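Local coordinates for enoyl-CoA hydratase/isomerase (Pseudomonas aeruginosa, PDB 3LAO), which probably hydrates the double bond of an enoyl-CoA thioester, perhaps that of a steroid side chain, as a homotrimeric member of the crotonase family, at residues R104-T118 / N126-A139. Residues are numbered along the deposited sequence; the frame is centred on the assembly and turned at random.
Sequences RSKPLVVAVQGTCWT and NADIAVAARGTRFA
The guanidinium of R104 meets the carboxylate of D128 end-on, NH1 to OD2 and NH2 to OD1, both at 2.7 Å, with the two planes turned 54° apart. L108 CB lies over one face of the guanidinium, while D128 OD1 and the carbonyl of K106 sit at its edge. NH2 also donates to N126 O (2.8 Å), which lies tilted from the guanidinium plane. D128 OD2 takes a second bond from L108 N (2.9 Å), on the anti side, so a buried charge pair is tied to backbone at both ends. W163 of a neighbouring subunit donates to D128 OD1, carrying this network to the trimer interface.

At the far end, W117 turns the edge of its six-membered ring to the backbone of F138 and A139, while T115 CG2 sits over one face of the ring, toward its rim. W117 CZ2 stands 3.9 Å above the guanidinium plane of R137, toward its rim, the two planes 71° apart; R137 NH2 pairs with E175. F138 CD2 packs 3.4 Å from C116 CB; with C116 SG anti to the backbone N (chi1 -162°), the sulfur passes obliquely by the ring.

Between these ends, 108-112 and 129-133 run parallel: V110 N and V112 N donate to I129 O and V131 O, and V131 N and A133 N donate back to V110 O and V112 O. The pairing slips by two residues at the type II turn A133-T136, then resumes between 115-117 and 137-139 in a second, smaller sheet. Helix 119-125 packs M124 against V110 and A130. Joined through it, parallel neighbours 108-112 and 129-133 form a beta-alpha-beta crossover in the core of the crotonase fold.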
loop_
_atom_site.group_PDB
_atom_site.type_symbol
_atom_site.label_atom_id
_atom_site.label_comp_id
_atom_site.label_asym_id
_atom_site.label_seq_id
_atom_site.Cartn_x
_atom_site.Cartn_y
_atom_site.Cartn_z
ATOM N N ARG B 104 7.716 18.150 7.307
ATOM C CA ARG B 104 8.471 17.832 8.509
ATOM C C ARG B 104 9.588 16.854 8.166
ATOM O O ARG B 104 9.610 16.227 7.103
ATOM C CB ARG B 104 7.581 17.236 9.605
ATOM C CG ARG B 104 7.003 15.861 9.285
ATOM C CD ARG B 104 6.015 15.386 10.392
ATOM N NE ARG B 104 5.307 14.205 9.915
ATOM C CZ ARG B 104 5.698 12.950 10.155
ATOM N NH1 ARG B 104 6.780 12.730 10.901
ATOM N NH2 ARG B 104 5.004 11.910 9.672
ATOM N N SER B 105 10.530 16.714 9.074
ATOM C CA SER B 105 11.603 15.784 8.836
ATOM C C SER B 105 11.950 15.035 10.112
ATOM O O SER B 105 12.926 14.328 10.146
ATOM C CB SER B 105 12.808 16.563 8.313
ATOM O OG SER B 105 13.209 17.512 9.266
ATOM N N LYS B 106 11.170 15.248 11.167
ATOM C CA LYS B 106 11.300 14.543 12.432
ATOM C C LYS B 106 9.962 13.882 12.774
ATOM O O LYS B 106 8.960 14.162 12.141
ATOM C CB LYS B 106 11.706 15.504 13.534
ATOM C CG LYS B 106 13.057 16.106 13.319
ATOM C CD LYS B 106 13.578 16.699 14.632
ATOM C CE LYS B 106 13.316 18.183 14.753
ATOM N NZ LYS B 106 13.675 18.591 16.149
ATOM N N PRO B 107 9.966 12.964 13.747
ATOM C CA PRO B 107 8.803 12.092 13.958
ATOM C C PRO B 107 7.639 12.763 14.623
ATOM O O PRO B 107 7.832 13.630 15.426
ATOM C CB PRO B 107 9.350 10.986 14.890
ATOM C CG PRO B 107 10.803 10.973 14.601
ATOM C CD PRO B 107 11.184 12.410 14.365
ATOM N N LEU B 108 6.429 12.336 14.310
ATOM C CA LEU B 108 5.264 12.867 14.992
ATOM C C LEU B 108 4.373 11.727 15.441
ATOM O O LEU B 108 4.105 10.799 14.693
ATOM C CB LEU B 108 4.506 13.802 14.060
ATOM C CG LEU B 108 3.138 14.298 14.527
ATOM C CD1 LEU B 108 3.327 15.246 15.634
ATOM C CD2 LEU B 108 2.571 15.012 13.354
ATOM N N VAL B 109 3.943 11.786 16.686
ATOM C CA VAL B 109 3.065 10.795 17.246
ATOM C C VAL B 109 1.801 11.564 17.592
ATOM O O VAL B 109 1.874 12.705 18.046
ATOM C CB VAL B 109 3.647 10.214 18.540
ATOM C CG1 VAL B 109 2.554 9.471 19.336
ATOM C CG2 VAL B 109 4.821 9.315 18.237
ATOM N N VAL B 110 0.642 10.959 17.368
ATOM C CA VAL B 110 -0.573 11.657 17.663
ATOM C C VAL B 110 -1.526 10.831 18.522
ATOM O O VAL B 110 -1.716 9.617 18.291
ATOM C CB VAL B 110 -1.276 12.138 16.369
ATOM C CG1 VAL B 110 -1.806 10.912 15.522
ATOM C CG2 VAL B 110 -2.402 13.060 16.758
ATOM N N ALA B 111 -2.129 11.498 19.504
ATOM C CA ALA B 111 -3.179 10.905 20.355
ATOM C C ALA B 111 -4.548 11.543 20.086
ATOM O O ALA B 111 -4.676 12.761 20.151
ATOM C CB ALA B 111 -2.801 11.079 21.840
ATOM N N VAL B 112 -5.569 10.728 19.820
ATOM C CA VAL B 112 -6.918 11.232 19.527
ATOM C C VAL B 112 -8.030 10.581 20.360
ATOM O O VAL B 112 -8.023 9.375 20.612
ATOM C CB VAL B 112 -7.336 10.965 18.084
ATOM C CG1 VAL B 112 -6.334 11.542 17.093
ATOM C CG2 VAL B 112 -7.452 9.535 17.911
ATOM N N GLN B 113 -9.030 11.384 20.686
ATOM C CA GLN B 113 -10.163 10.943 21.494
ATOM C C GLN B 113 -11.454 11.626 21.080
ATOM O O GLN B 113 -11.455 12.777 20.594
ATOM C CB GLN B 113 -9.925 11.281 22.967
ATOM C CG GLN B 113 -10.242 12.742 23.335
ATOM C CD GLN B 113 -9.112 13.716 23.018
ATOM O OE1 GLN B 113 -8.480 13.646 21.947
ATOM N NE2 GLN B 113 -8.872 14.665 23.941
ATOM N N GLY B 114 -12.556 10.926 21.329
ATOM C CA GLY B 114 -13.883 11.470 21.122
ATOM C C GLY B 114 -14.312 11.640 19.672
ATOM O O GLY B 114 -14.791 10.701 19.049
ATOM N N THR B 115 -14.148 12.856 19.171
ATOM C CA THR B 115 -14.639 13.265 17.876
ATOM C C THR B 115 -13.471 13.627 16.973
ATOM O O THR B 115 -12.555 14.311 17.391
ATOM C CB THR B 115 -15.562 14.484 18.016
ATOM O OG1 THR B 115 -16.918 14.052 18.088
ATOM C CG2 THR B 115 -15.421 15.403 16.842
ATOM N N CYS B 116 -13.518 13.156 15.731
ATOM C CA CYS B 116 -12.408 13.335 14.802
ATOM C C CYS B 116 -12.910 13.563 13.381
ATOM O O CYS B 116 -12.777 12.696 12.518
ATOM C CB CYS B 116 -11.476 12.122 14.842
ATOM S SG CYS B 116 -9.829 12.422 14.159
ATOM N N TRP B 117 -13.487 14.738 13.145
ATOM C CA TRP B 117 -14.179 15.012 11.891
ATOM C C TRP B 117 -13.198 15.433 10.801
ATOM O O TRP B 117 -12.210 16.114 11.072
ATOM C CB TRP B 117 -15.239 16.097 12.091
ATOM C CG TRP B 117 -16.402 15.653 12.925
ATOM C CD1 TRP B 117 -17.266 16.451 13.617
ATOM C CD2 TRP B 117 -16.830 14.305 13.154
ATOM N NE1 TRP B 117 -18.204 15.682 14.263
ATOM C CE2 TRP B 117 -17.958 14.362 13.994
ATOM C CE3 TRP B 117 -16.367 13.055 12.729
ATOM C CZ2 TRP B 117 -18.631 13.219 14.419
ATOM C CZ3 TRP B 117 -17.036 11.921 13.152
ATOM C CH2 TRP B 117 -18.157 12.010 13.988
ATOM N N THR B 118 -13.480 15.023 9.568
ATOM C CA THR B 118 -12.896 15.663 8.396
ATOM C C THR B 118 -11.399 15.890 8.579
ATOM O O THR B 118 -10.588 15.012 8.282
ATOM C CB THR B 118 -13.576 17.012 8.093
ATOM O OG1 THR B 118 -14.758 17.144 8.893
ATOM C CG2 THR B 118 -13.953 17.099 6.622
ATOM N N ASN B 126 -1.073 11.937 8.875
ATOM C CA ASN B 126 0.168 12.567 8.561
ATOM C C ASN B 126 1.204 12.264 9.642
ATOM O O ASN B 126 2.342 12.695 9.583
ATOM C CB ASN B 126 -0.048 14.065 8.456
ATOM C CG ASN B 126 1.150 14.777 7.872
ATOM O OD1 ASN B 126 1.520 14.535 6.717
ATOM N ND2 ASN B 126 1.786 15.641 8.670
ATOM N N ALA B 127 0.805 11.521 10.646
ATOM C CA ALA B 127 1.702 11.196 11.741
ATOM C C ALA B 127 2.341 9.802 11.550
ATOM O O ALA B 127 1.955 9.043 10.674
ATOM C CB ALA B 127 0.938 11.242 13.032
ATOM N N ASP B 128 3.314 9.469 12.384
ATOM C CA ASP B 128 3.977 8.172 12.299
ATOM C C ASP B 128 3.422 7.117 13.230
ATOM O O ASP B 128 3.563 5.941 12.989
ATOM C CB ASP B 128 5.427 8.402 12.591
ATOM C CG ASP B 128 5.992 9.453 11.693
ATOM O OD1 ASP B 128 5.680 9.385 10.489
ATOM O OD2 ASP B 128 6.686 10.366 12.189
ATOM N N ILE B 129 2.818 7.556 14.318
ATOM C CA ILE B 129 2.143 6.699 15.275
ATOM C C ILE B 129 0.887 7.436 15.686
ATOM O O ILE B 129 0.917 8.661 15.994
ATOM C CB ILE B 129 2.935 6.526 16.548
ATOM C CG1 ILE B 129 4.366 6.035 16.248
ATOM C CG2 ILE B 129 2.146 5.641 17.525
ATOM C CD1 ILE B 129 4.477 4.676 15.654
ATOM N N ALA B 130 -0.213 6.691 15.661
ATOM C CA ALA B 130 -1.519 7.216 15.992
ATOM C C ALA B 130 -2.195 6.324 17.008
ATOM O O ALA B 130 -2.411 5.140 16.765
ATOM C CB ALA B 130 -2.406 7.369 14.693
ATOM N N VAL B 131 -2.515 6.898 18.151
ATOM C CA VAL B 131 -3.246 6.198 19.182
ATOM C C VAL B 131 -4.607 6.846 19.468
ATOM O O VAL B 131 -4.690 8.043 19.695
ATOM C CB VAL B 131 -2.425 6.197 20.469
ATOM C CG1 VAL B 131 -3.227 5.622 21.620
ATOM C CG2 VAL B 131 -1.142 5.406 20.239
ATOM N N ALA B 132 -5.655 6.034 19.493
ATOM C CA ALA B 132 -7.007 6.512 19.726
ATOM C C ALA B 132 -7.684 5.809 20.909
ATOM O O ALA B 132 -7.479 4.616 21.154
ATOM C CB ALA B 132 -7.862 6.335 18.465
ATOM N N ALA B 133 -8.494 6.575 21.623
ATOM C CA ALA B 133 -9.364 6.071 22.680
ATOM C C ALA B 133 -10.442 5.215 22.041
ATOM O O ALA B 133 -10.985 5.581 20.997
ATOM C CB ALA B 133 -10.009 7.253 23.423
ATOM N N ARG B 134 -10.716 4.062 22.634
ATOM C CA ARG B 134 -11.870 3.263 22.246
ATOM C C ARG B 134 -13.104 4.155 22.203
ATOM O O ARG B 134 -13.316 4.974 23.107
ATOM C CB ARG B 134 -12.080 2.156 23.263
ATOM C CG ARG B 134 -13.264 1.269 23.014
ATOM C CD ARG B 134 -12.955 -0.131 23.537
ATOM N NE ARG B 134 -12.065 -0.847 22.624
ATOM C CZ ARG B 134 -10.835 -1.271 22.928
ATOM N NH1 ARG B 134 -10.323 -1.058 24.144
ATOM N NH2 ARG B 134 -10.120 -1.919 22.011
ATOM N N GLY B 135 -13.900 4.037 21.144
ATOM C CA GLY B 135 -15.087 4.868 21.054
ATOM C C GLY B 135 -14.880 6.223 20.398
ATOM O O GLY B 135 -15.814 7.016 20.296
ATOM N N THR B 136 -13.667 6.514 19.951
ATOM C CA THR B 136 -13.449 7.722 19.191
ATOM C C THR B 136 -14.206 7.562 17.874
ATOM O O THR B 136 -14.289 6.466 17.335
ATOM C CB THR B 136 -11.955 7.917 18.922
ATOM O OG1 THR B 136 -11.269 8.084 20.172
ATOM C CG2 THR B 136 -11.721 9.105 17.991
ATOM N N ARG B 137 -14.743 8.652 17.349
ATOM C CA ARG B 137 -15.584 8.593 16.171
ATOM C C ARG B 137 -14.954 9.373 15.053
ATOM O O ARG B 137 -14.504 10.462 15.248
ATOM C CB ARG B 137 -16.937 9.243 16.436
ATOM C CG ARG B 137 -17.812 8.573 17.481
ATOM C CD ARG B 137 -18.845 9.622 17.978
ATOM N NE ARG B 137 -20.057 9.739 17.142
ATOM C CZ ARG B 137 -20.812 10.842 17.015
ATOM N NH1 ARG B 137 -20.484 11.976 17.640
ATOM N NH2 ARG B 137 -21.900 10.816 16.247
ATOM N N PHE B 138 -15.024 8.843 13.850
ATOM C CA PHE B 138 -14.377 9.442 12.720
ATOM C C PHE B 138 -15.401 9.556 11.644
ATOM O O PHE B 138 -16.225 8.635 11.442
ATOM C CB PHE B 138 -13.276 8.486 12.207
ATOM C CG PHE B 138 -12.158 8.245 13.193
ATOM C CD1 PHE B 138 -12.185 7.153 14.049
ATOM C CD2 PHE B 138 -11.066 9.121 13.259
ATOM C CE1 PHE B 138 -11.121 6.937 14.977
ATOM C CE2 PHE B 138 -9.977 8.921 14.187
ATOM C CZ PHE B 138 -9.999 7.824 15.026
ATOM N N ALA B 139 -15.329 10.633 10.884
ATOM C CA ALA B 139 -16.067 10.602 9.640
ATOM C C ALA B 139 -15.566 11.640 8.674
ATOM O O ALA B 139 -15.076 12.684 9.075
ATOM C CB ALA B 139 -17.624 10.756 9.912
HETATM O O HOH W 1 4.270 15.089 6.799
#